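Local coordinates for protein RNA-dependent RNA polymerase (Farallon virus, PDB 6DX5) that carries, in this N-terminal piece, a viral OTU cysteine protease domain with deubiquitinase activity, while the full-length protein probably acts as an RNA-directed RNA polymerase, at residues 66-71 with 108-113; 76-81 with 114-119; 24-29 with 141-146. All blocks are in the same frame, centred on the assembly; numbering follows the deposited sequence.

Contact 1. Residues 66-71 with 108-113; sequences QHWSEC and RGLDLY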
loop_
_atom_site.group_PDB
_atom_site.type_symbol
_atom_site.label_atom_id
_atom_site.label_comp_id
_atom_site.label_asym_id
_atom_site.label_seq_id
_atom_site.Cartn_x
_atom_site.Cartn_y
_atom_site.Cartn_z
ATOM N N GLN A 66 -13.465 -13.687 -12.431
ATOM C CA GLN A 66 -14.567 -14.310 -11.724
ATOM C C GLN A 66 -14.879 -13.640 -10.383
ATOM O O GLN A 66 -16.005 -13.753 -9.903
ATOM C CB GLN A 66 -14.202 -15.785 -11.550
ATOM C CG GLN A 66 -15.292 -16.697 -11.267
ATOM C CD GLN A 66 -16.458 -16.504 -12.210
ATOM O OE1 GLN A 66 -17.598 -16.669 -11.784
ATOM N NE2 GLN A 66 -16.188 -16.197 -13.496
ATOM N N HIS A 67 -13.912 -12.947 -9.774
ATOM C CA HIS A 67 -14.035 -12.428 -8.416
ATOM C C HIS A 67 -13.608 -10.984 -8.345
ATOM O O HIS A 67 -12.941 -10.558 -7.400
ATOM C CB HIS A 67 -13.224 -13.262 -7.435
ATOM C CG HIS A 67 -13.591 -14.704 -7.453
ATOM N ND1 HIS A 67 -14.463 -15.264 -6.548
ATOM C CD2 HIS A 67 -13.210 -15.705 -8.274
ATOM C CE1 HIS A 67 -14.597 -16.553 -6.806
ATOM N NE2 HIS A 67 -13.854 -16.847 -7.856
ATOM N N TRP A 68 -13.986 -10.211 -9.356
ATOM C CA TRP A 68 -13.468 -8.859 -9.478
ATOM C C TRP A 68 -13.702 -8.077 -8.196
ATOM O O TRP A 68 -12.821 -7.342 -7.744
ATOM C CB TRP A 68 -14.100 -8.168 -10.695
ATOM C CG TRP A 68 -13.591 -6.751 -10.908
ATOM C CD1 TRP A 68 -14.354 -5.621 -11.069
ATOM C CD2 TRP A 68 -12.215 -6.331 -10.989
ATOM N NE1 TRP A 68 -13.545 -4.523 -11.245
ATOM C CE2 TRP A 68 -12.229 -4.934 -11.205
ATOM C CE3 TRP A 68 -10.980 -7.001 -10.913
ATOM C CZ2 TRP A 68 -11.043 -4.175 -11.348
ATOM C CZ3 TRP A 68 -9.775 -6.248 -11.039
ATOM C CH2 TRP A 68 -9.830 -4.854 -11.257
ATOM N N SER A 69 -14.825 -8.314 -7.527
ATOM C CA SER A 69 -15.125 -7.474 -6.377
ATOM C C SER A 69 -14.281 -7.828 -5.156
ATOM O O SER A 69 -14.313 -7.072 -4.182
ATOM C CB SER A 69 -16.625 -7.538 -6.042
ATOM O OG SER A 69 -16.943 -8.792 -5.485
ATOM N N GLU A 70 -13.524 -8.931 -5.180
ATOM C CA GLU A 70 -12.621 -9.287 -4.090
ATOM C C GLU A 70 -11.187 -8.869 -4.385
ATOM O O GLU A 70 -10.314 -9.033 -3.524
ATOM C CB GLU A 70 -12.688 -10.803 -3.800
ATOM C CG GLU A 70 -14.100 -11.314 -3.523
ATOM C CD GLU A 70 -14.807 -10.473 -2.452
ATOM O OE1 GLU A 70 -15.896 -9.893 -2.765
ATOM O OE2 GLU A 70 -14.251 -10.352 -1.317
ATOM N N CYS A 71 -10.934 -8.306 -5.568
ATOM C CA CYS A 71 -9.596 -7.862 -5.961
ATOM C C CYS A 71 -9.407 -6.432 -5.483
ATOM O O CYS A 71 -9.339 -5.483 -6.277
ATOM C CB CYS A 71 -9.412 -7.975 -7.467
ATOM S SG CYS A 71 -9.609 -9.676 -7.944
ATOM N N ARG A 108 -16.540 -2.245 -16.547
ATOM C CA ARG A 108 -15.491 -1.510 -17.246
ATOM C C ARG A 108 -14.160 -1.578 -16.503
ATOM O O ARG A 108 -13.100 -1.653 -17.137
ATOM C CB ARG A 108 -15.910 -0.047 -17.438
ATOM C CG ARG A 108 -15.001 0.662 -18.387
ATOM C CD ARG A 108 -15.376 0.177 -19.732
ATOM N NE ARG A 108 -15.168 1.226 -20.729
ATOM C CZ ARG A 108 -15.949 2.294 -20.896
ATOM N NH1 ARG A 108 -17.032 2.475 -20.120
ATOM N NH2 ARG A 108 -15.642 3.186 -21.840
ATOM N N GLY A 109 -14.187 -1.516 -15.161
ATOM C CA GLY A 109 -12.936 -1.510 -14.399
ATOM C C GLY A 109 -12.162 -2.793 -14.605
ATOM O O GLY A 109 -10.949 -2.783 -14.836
ATOM N N LEU A 110 -12.859 -3.920 -14.560
ATOM C CA LEU A 110 -12.203 -5.198 -14.803
ATOM C C LEU A 110 -11.620 -5.258 -16.204
ATOM O O LEU A 110 -10.486 -5.712 -16.382
ATOM C CB LEU A 110 -13.189 -6.334 -14.563
ATOM C CG LEU A 110 -12.709 -7.670 -15.104
ATOM C CD1 LEU A 110 -11.533 -8.140 -14.265
ATOM C CD2 LEU A 110 -13.891 -8.690 -15.082
ATOM N N ASP A 111 -12.371 -4.791 -17.213
ATOM C CA ASP A 111 -11.841 -4.796 -18.581
ATOM C C ASP A 111 -10.587 -3.915 -18.720
ATOM O O ASP A 111 -9.649 -4.284 -19.440
ATOM C CB ASP A 111 -12.909 -4.371 -19.595
ATOM C CG ASP A 111 -14.126 -5.331 -19.634
ATOM O OD1 ASP A 111 -15.248 -4.826 -19.876
ATOM O OD2 ASP A 111 -13.985 -6.566 -19.414
ATOM N N LEU A 112 -10.551 -2.749 -18.046
ATOM C CA LEU A 112 -9.335 -1.951 -18.062
ATOM C C LEU A 112 -8.174 -2.709 -17.412
ATOM O O LEU A 112 -7.055 -2.715 -17.939
ATOM C CB LEU A 112 -9.561 -0.613 -17.367
ATOM C CG LEU A 112 -10.566 0.344 -18.056
ATOM C CD1 LEU A 112 -10.874 1.541 -17.164
ATOM C CD2 LEU A 112 -10.091 0.804 -19.415
ATOM N N TYR A 113 -8.423 -3.354 -16.269
ATOM C CA TYR A 113 -7.375 -4.130 -15.616
ATOM C C TYR A 113 -6.829 -5.190 -16.562
ATOM O O TYR A 113 -5.614 -5.303 -16.742
ATOM C CB TYR A 113 -7.890 -4.780 -14.319
ATOM C CG TYR A 113 -6.931 -5.829 -13.768
ATOM C CD1 TYR A 113 -5.734 -5.454 -13.158
ATOM C CD2 TYR A 113 -7.199 -7.183 -13.893
ATOM C CE1 TYR A 113 -4.836 -6.397 -12.701
ATOM C CE2 TYR A 113 -6.302 -8.141 -13.430
ATOM C CZ TYR A 113 -5.141 -7.725 -12.820
ATOM O OH TYR A 113 -4.250 -8.657 -12.362
#

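Contact 2. Residues 76-81 with 114-119; sequences GVYNYR and LEDATK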
loop_
_atom_site.group_PDB
_atom_site.type_symbol
_atom_site.label_atom_id
_atom_site.label_comp_id
_atom_site.label_asym_id
_atom_site.label_seq_id
_atom_site.Cartn_x
_atom_site.Cartn_y
_atom_site.Cartn_z
ATOM N N GLY A 76 -9.566 -1.007 -6.687
ATOM C CA GLY A 76 -9.493 0.370 -6.239
ATOM C C GLY A 76 -9.012 1.269 -7.352
ATOM O O GLY A 76 -9.564 2.346 -7.580
ATOM N N VAL A 77 -8.021 0.809 -8.111
ATOM C CA VAL A 77 -7.456 1.640 -9.178
ATOM C C VAL A 77 -8.367 1.632 -10.406
ATOM O O VAL A 77 -8.844 2.696 -10.841
ATOM C CB VAL A 77 -6.024 1.182 -9.525
ATOM C CG1 VAL A 77 -5.460 2.017 -10.679
ATOM C CG2 VAL A 77 -5.130 1.223 -8.245
ATOM N N TYR A 78 -8.675 0.420 -10.947
ATOM C CA TYR A 78 -9.303 0.360 -12.269
ATOM C C TYR A 78 -10.786 0.720 -12.275
ATOM O O TYR A 78 -11.278 1.228 -13.292
ATOM C CB TYR A 78 -9.054 -1.012 -12.881
ATOM C CG TYR A 78 -7.600 -1.133 -13.231
ATOM C CD1 TYR A 78 -6.671 -1.627 -12.306
ATOM C CD2 TYR A 78 -7.136 -0.698 -14.468
ATOM C CE1 TYR A 78 -5.318 -1.708 -12.615
ATOM C CE2 TYR A 78 -5.781 -0.778 -14.793
ATOM C CZ TYR A 78 -4.885 -1.289 -13.864
ATOM O OH TYR A 78 -3.555 -1.359 -14.190
ATOM N N ASN A 79 -11.523 0.460 -11.183
ATOM C CA ASN A 79 -12.916 0.925 -11.096
ATOM C C ASN A 79 -12.990 2.437 -11.019
ATOM O O ASN A 79 -13.953 3.044 -11.524
ATOM C CB ASN A 79 -13.622 0.342 -9.870
ATOM C CG ASN A 79 -13.943 -1.146 -10.022
ATOM O OD1 ASN A 79 -13.862 -1.728 -11.126
ATOM N ND2 ASN A 79 -14.346 -1.760 -8.915
ATOM N N TYR A 80 -12.010 3.075 -10.365
ATOM C CA TYR A 80 -12.006 4.525 -10.385
ATOM C C TYR A 80 -11.694 5.041 -11.782
ATOM O O TYR A 80 -12.321 6.005 -12.242
ATOM C CB TYR A 80 -11.042 5.101 -9.346
ATOM C CG TYR A 80 -11.238 6.598 -9.275
ATOM C CD1 TYR A 80 -12.411 7.124 -8.742
ATOM C CD2 TYR A 80 -10.294 7.482 -9.773
ATOM C CE1 TYR A 80 -12.623 8.502 -8.694
ATOM C CE2 TYR A 80 -10.497 8.850 -9.725
ATOM C CZ TYR A 80 -11.657 9.360 -9.188
ATOM O OH TYR A 80 -11.873 10.737 -9.150
ATOM N N ARG A 81 -10.763 4.388 -12.497
ATOM C CA ARG A 81 -10.443 4.874 -13.839
ATOM C C ARG A 81 -11.594 4.663 -14.805
ATOM O O ARG A 81 -11.810 5.490 -15.699
ATOM C CB ARG A 81 -9.206 4.202 -14.384
ATOM C CG ARG A 81 -8.037 4.396 -13.495
ATOM C CD ARG A 81 -6.828 4.105 -14.243
ATOM N NE ARG A 81 -5.710 4.151 -13.344
ATOM C CZ ARG A 81 -4.497 3.769 -13.674
ATOM N NH1 ARG A 81 -4.292 3.304 -14.896
ATOM N NH2 ARG A 81 -3.509 3.861 -12.790
ATOM N N LEU A 114 -7.716 -5.990 -17.164
ATOM C CA LEU A 114 -7.281 -7.048 -18.068
ATOM C C LEU A 114 -6.506 -6.489 -19.262
ATOM O O LEU A 114 -5.549 -7.117 -19.729
ATOM C CB LEU A 114 -8.494 -7.853 -18.560
ATOM C CG LEU A 114 -9.171 -8.583 -17.417
ATOM C CD1 LEU A 114 -10.404 -9.267 -17.880
ATOM C CD2 LEU A 114 -8.127 -9.570 -16.844
ATOM N N GLU A 115 -6.904 -5.324 -19.786
ATOM C CA GLU A 115 -6.157 -4.740 -20.906
ATOM C C GLU A 115 -4.695 -4.482 -20.539
ATOM O O GLU A 115 -3.795 -4.729 -21.355
ATOM C CB GLU A 115 -6.808 -3.442 -21.393
ATOM C CG GLU A 115 -8.004 -3.680 -22.319
ATOM C CD GLU A 115 -8.722 -2.395 -22.755
ATOM O OE1 GLU A 115 -8.069 -1.328 -22.855
ATOM O OE2 GLU A 115 -9.947 -2.468 -22.997
ATOM N N ASP A 116 -4.434 -3.985 -19.322
ATOM C CA ASP A 116 -3.048 -3.824 -18.893
ATOM C C ASP A 116 -2.432 -5.166 -18.558
ATOM O O ASP A 116 -1.315 -5.479 -19.006
ATOM C CB ASP A 116 -2.937 -2.903 -17.678
ATOM C CG ASP A 116 -3.138 -1.425 -18.021
ATOM O OD1 ASP A 116 -3.181 -1.038 -19.225
ATOM O OD2 ASP A 116 -3.265 -0.646 -17.047
ATOM N N ALA A 117 -3.140 -5.971 -17.762
ATOM C CA ALA A 117 -2.510 -7.139 -17.156
ATOM C C ALA A 117 -2.172 -8.208 -18.183
ATOM O O ALA A 117 -1.191 -8.938 -18.009
ATOM C CB ALA A 117 -3.409 -7.720 -16.067
ATOM N N THR A 118 -2.929 -8.310 -19.265
ATOM C CA THR A 118 -2.671 -9.388 -20.204
ATOM C C THR A 118 -1.514 -9.069 -21.138
ATOM O O THR A 118 -1.002 -9.983 -21.787
ATOM C CB THR A 118 -3.941 -9.736 -21.005
ATOM O OG1 THR A 118 -4.398 -8.589 -21.736
ATOM C CG2 THR A 118 -5.061 -10.201 -20.091
ATOM N N LYS A 119 -1.072 -7.821 -21.209
ATOM C CA LYS A 119 0.117 -7.492 -21.998
ATOM C C LYS A 119 1.316 -8.310 -21.529
ATOM O O LYS A 119 1.461 -8.596 -20.339
ATOM C CB LYS A 119 0.457 -6.006 -21.856
ATOM C CG LYS A 119 -0.617 -5.037 -22.280
ATOM C CD LYS A 119 -0.275 -4.444 -23.597
ATOM C CE LYS A 119 -0.886 -3.048 -23.734
ATOM N NZ LYS A 119 -2.332 -3.043 -23.451
#

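Contact 3. Residues 24-29 with 141-146; sequences DFFERI and VIWNVN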
loop_
_atom_site.group_PDB
_atom_site.type_symbol
_atom_site.label_atom_id
_atom_site.label_comp_id
_atom_site.label_asym_id
_atom_site.label_seq_id
_atom_site.Cartn_x
_atom_site.Cartn_y
_atom_site.Cartn_z
ATOM N N ASP A 24 19.295 -14.368 8.023
ATOM C CA ASP A 24 19.305 -15.144 9.265
ATOM C C ASP A 24 18.189 -16.189 9.365
ATOM O O ASP A 24 18.273 -17.053 10.243
ATOM C CB ASP A 24 19.189 -14.234 10.505
ATOM C CG ASP A 24 20.347 -13.209 10.654
ATOM O OD1 ASP A 24 20.081 -12.141 11.254
ATOM O OD2 ASP A 24 21.502 -13.456 10.210
ATOM N N PHE A 25 17.137 -16.103 8.536
ATOM C CA PHE A 25 15.993 -17.019 8.580
ATOM C C PHE A 25 15.680 -17.687 7.250
ATOM O O PHE A 25 15.039 -18.741 7.255
ATOM C CB PHE A 25 14.720 -16.278 9.075
ATOM C CG PHE A 25 14.854 -15.753 10.485
ATOM C CD1 PHE A 25 14.489 -16.543 11.563
ATOM C CD2 PHE A 25 15.429 -14.507 10.737
ATOM C CE1 PHE A 25 14.678 -16.095 12.877
ATOM C CE2 PHE A 25 15.622 -14.040 12.060
ATOM C CZ PHE A 25 15.247 -14.834 13.127
ATOM N N PHE A 26 16.110 -17.131 6.115
ATOM C CA PHE A 26 15.721 -17.631 4.809
ATOM C C PHE A 26 16.926 -17.786 3.900
ATOM O O PHE A 26 17.902 -17.032 3.976
ATOM C CB PHE A 26 14.768 -16.701 4.079
ATOM C CG PHE A 26 13.478 -16.430 4.793
ATOM C CD1 PHE A 26 12.365 -17.243 4.569
ATOM C CD2 PHE A 26 13.347 -15.326 5.636
ATOM C CE1 PHE A 26 11.152 -16.987 5.206
ATOM C CE2 PHE A 26 12.111 -15.053 6.266
ATOM C CZ PHE A 26 11.021 -15.903 6.050
ATOM N N GLU A 27 16.826 -18.742 2.998
ATOM C CA GLU A 27 17.677 -18.743 1.829
ATOM C C GLU A 27 16.869 -18.071 0.718
ATOM O O GLU A 27 15.657 -18.223 0.645
ATOM C CB GLU A 27 18.130 -20.167 1.481
ATOM C CG GLU A 27 17.395 -20.807 0.376
ATOM C CD GLU A 27 18.015 -22.121 -0.096
ATOM O OE1 GLU A 27 17.787 -23.158 0.536
ATOM O OE2 GLU A 27 18.735 -22.103 -1.095
ATOM N N ARG A 28 17.511 -17.212 -0.039
ATOM C CA ARG A 28 16.856 -16.457 -1.091
ATOM C C ARG A 28 17.205 -17.102 -2.435
ATOM O O ARG A 28 18.381 -17.449 -2.683
ATOM C CB ARG A 28 17.347 -15.004 -1.045
ATOM C CG ARG A 28 16.720 -14.113 -2.136
ATOM C CD ARG A 28 17.642 -13.992 -3.305
ATOM N NE ARG A 28 18.808 -13.226 -2.859
ATOM C CZ ARG A 28 18.845 -11.902 -2.914
ATOM N NH1 ARG A 28 17.793 -11.278 -3.436
ATOM N NH2 ARG A 28 19.897 -11.217 -2.482
ATOM N N ILE A 29 16.204 -17.302 -3.283
ATOM C CA ILE A 29 16.395 -17.924 -4.596
ATOM C C ILE A 29 16.076 -16.863 -5.638
ATOM O O ILE A 29 14.957 -16.349 -5.694
ATOM C CB ILE A 29 15.530 -19.179 -4.788
ATOM C CG1 ILE A 29 15.866 -20.229 -3.721
ATOM C CG2 ILE A 29 15.786 -19.797 -6.151
ATOM C CD1 ILE A 29 14.991 -20.152 -2.512
ATOM N N VAL A 141 3.596 -13.950 1.821
ATOM C CA VAL A 141 4.235 -12.908 2.609
ATOM C C VAL A 141 5.195 -12.154 1.708
ATOM O O VAL A 141 6.002 -12.774 1.023
ATOM C CB VAL A 141 4.977 -13.505 3.811
ATOM C CG1 VAL A 141 5.540 -12.429 4.630
ATOM C CG2 VAL A 141 4.014 -14.396 4.626
ATOM N N ILE A 142 5.106 -10.821 1.699
ATOM C CA ILE A 142 5.983 -9.973 0.896
ATOM C C ILE A 142 6.891 -9.227 1.863
ATOM O O ILE A 142 6.420 -8.415 2.665
ATOM C CB ILE A 142 5.219 -8.967 0.029
ATOM C CG1 ILE A 142 4.083 -9.627 -0.770
ATOM C CG2 ILE A 142 6.220 -8.241 -0.896
ATOM C CD1 ILE A 142 4.557 -10.397 -1.910
ATOM N N TRP A 143 8.186 -9.485 1.801
ATOM C CA TRP A 143 9.146 -8.811 2.668
ATOM C C TRP A 143 9.828 -7.723 1.839
ATOM O O TRP A 143 10.530 -8.026 0.869
ATOM C CB TRP A 143 10.199 -9.790 3.216
ATOM C CG TRP A 143 9.687 -10.962 3.982
ATOM C CD1 TRP A 143 9.206 -12.131 3.463
ATOM C CD2 TRP A 143 9.546 -11.059 5.407
ATOM N NE1 TRP A 143 8.802 -12.965 4.477
ATOM C CE2 TRP A 143 8.994 -12.327 5.679
ATOM C CE3 TRP A 143 9.847 -10.202 6.477
ATOM C CZ2 TRP A 143 8.711 -12.769 6.990
ATOM C CZ3 TRP A 143 9.589 -10.648 7.792
ATOM C CH2 TRP A 143 8.994 -11.904 8.024
ATOM N N ASN A 144 9.620 -6.472 2.206
ATOM C CA ASN A 144 10.268 -5.380 1.509
ATOM C C ASN A 144 11.596 -5.109 2.201
ATOM O O ASN A 144 11.623 -4.773 3.394
ATOM C CB ASN A 144 9.376 -4.131 1.525
ATOM C CG ASN A 144 7.994 -4.399 0.956
ATOM O OD1 ASN A 144 7.000 -4.472 1.700
ATOM N ND2 ASN A 144 7.933 -4.633 -0.332
ATOM N N VAL A 145 12.685 -5.184 1.460
ATOM C CA VAL A 145 13.990 -5.046 2.076
ATOM C C VAL A 145 14.781 -3.939 1.402
ATOM O O VAL A 145 14.496 -3.524 0.272
ATOM C CB VAL A 145 14.749 -6.360 2.001
ATOM C CG1 VAL A 145 13.956 -7.454 2.686
ATOM C CG2 VAL A 145 15.055 -6.660 0.519
ATOM N N ASN A 146 15.812 -3.462 2.109
ATOM C CA ASN A 146 16.694 -2.507 1.467
ATOM C C ASN A 146 17.780 -3.319 0.774
ATOM O O ASN A 146 17.684 -4.547 0.660
ATOM C CB ASN A 146 17.226 -1.484 2.469
ATOM C CG ASN A 146 17.918 -2.133 3.595
ATOM O OD1 ASN A 146 18.091 -3.345 3.583
ATOM N ND2 ASN A 146 18.314 -1.355 4.598
#

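Contact 1. Residues 66-71 with 108-113
Leu110 packs over one face of the Trp68 indole, the two side chains running past each other in opposite directions. Its CB sits almost exactly over the five-membered ring, 3.5 Å from the centroid and 3° off the ring normal. This is a CH-pi contact. The leucine then runs on along the indole toward the six-membered ring, where CD1 meets Trp68 CE3 at 3.6 Å. Leu110 CA lies over the same face, nearer the rim. The far end of the indole belongs to Tyr113. Trp68 CH2 touches Tyr113 CB at 3.6 Å. The phenol ring and the six-membered ring of Trp68 are tilted by only 29°, but they are slid apart with centroids 5.6 Å from each other, and they hardly overlap. Gly109 adds backbone contact, with its C atom 3.7 Å from Trp68 CZ2.

Trp68 NE1 also comes 3.4 Å from Leu110 N. Both are donors, so this is packing and not a bond. The indole N-H is instead taken by Asn79 OD1 of helix 72-86, which helps fix the rotation of the ring. At the other end, the Tyr113 hydroxyl is hydrogen-bonded to Glu128.

The Trp68 side chain extends straight out from its loop, with CG anti to the backbone N (chi1 -179°), and this carries the indole across to helix 103-117. Residues 68-70 of the link form a short 3-10 turn. Glu70 N bonds to His67 O at 2.8 Å, and Cys71 N bonds to Trp68 O at 3.0 Å. Cys71 then takes the N-cap position of helix 72-86. The contact is buried packing in the helical part of the OTU-like cysteine protease domain. One aromatic residue, from the link between helices 53-66 and 72-86, joins that link to helix 103-117.

Contact 2. Residues 76-81 with 114-119
Tyr78 meets Asp116 through a single polar contact. Its hydroxyl OH donates a hydrogen bond to Asp116 OD2 at 3.0 Å. The acceptor uses the anti lone pair, the one facing away from the other carboxylate oxygen. OD2 lies at the edge of the phenol ring, near its plane, and also comes 3.4 Å from Tyr78 CE2. The carboxylate itself is turned steeply against the ring, with the two planes 74° apart.

Both side chains leave their helices in the same conformation. In each, CG stands anti to the carbonyl carbon and beside the backbone N, with chi1 -70° for Tyr78 and -74° for Asp116. Each CB points to the other helix.

The backbone around Asp116 is tied by side chains. Leu114 O is gripped twice, by Thr118 N and by Thr118 OG1 at 2.7 Å, from opposite faces of its plane. Lys119 NZ curls back to Glu115 O at 3.1 Å, from above the carbonyl plane.

Tyr78 also lines the pocket that holds a dithiothreitol molecule, with Tyr122, Trp123 and Asp127. Arg81 NH1 is 4.6 Å from Asp116 OD2, too far for a salt bridge, yet its positive charge probably helps keep the carboxylate ionised and a strong acceptor.

Contact 3. Residues 24-29 with 141-146
The rings of Phe26 and Trp143 meet over one side of the sheet. The CB of Phe26 points toward the tryptophan strand. From there CG stands beside the backbone N and anti to the carbonyl carbon (chi1 -59°), and the ring reaches forward to the indole. Of the ring atoms, CE2 and CZ make the contact. CE2 lies over one face of the indole, near the rim, 4.2 Å from Trp143 CZ2.

The two residues are not on neighbouring strands. Within this chain, strand 26-29 is an outermost strand of the mixed sheet of the OTU protease fold, and strands 174-180 and 166-171 lie between it and strand 140-145. The CA atoms of Phe26 and Trp143 are nonetheless only 11.2 Å apart, consistent with a strongly curled sheet. Leu178, on one of the intervening strands, touches both side chains.

At the tip, Phe26 CZ makes the nearest contacts, 4.0 Å to Trp143 NE1 and 4.0 Å to Trp143 CZ2. The rings meet obliquely, with planes at 59° and the phenyl centroid 5.3 Å from that of the five-membered ring. The indole N-H is spent on Asn167 OD1 of strand 166-171. Val141 CG1 packs over the opposite face of the indole, also near the rim.

From the N terminus, contact 3 opens first, at strand 26-29. The chain then builds its helices before contact 3 closes at strand 140-145, so contacts 1 and 2 are both nested inside its loop. Contact 1 opens at 66-71 and contact 2 at 76-81. Contact 1 closes at 108-113 and contact 2 at 114-119, so these two loops cross. They share helix 103-117 and touch, for instance where Gly109 O packs on Tyr78 CB. Together they join helix 72-86 and the loop before it to helix 103-117. Contact 3 joins the outermost strand 26-29 to strand 140-145, on the other side of the chain's centre, with its centre about 30 Å from that of contact 1.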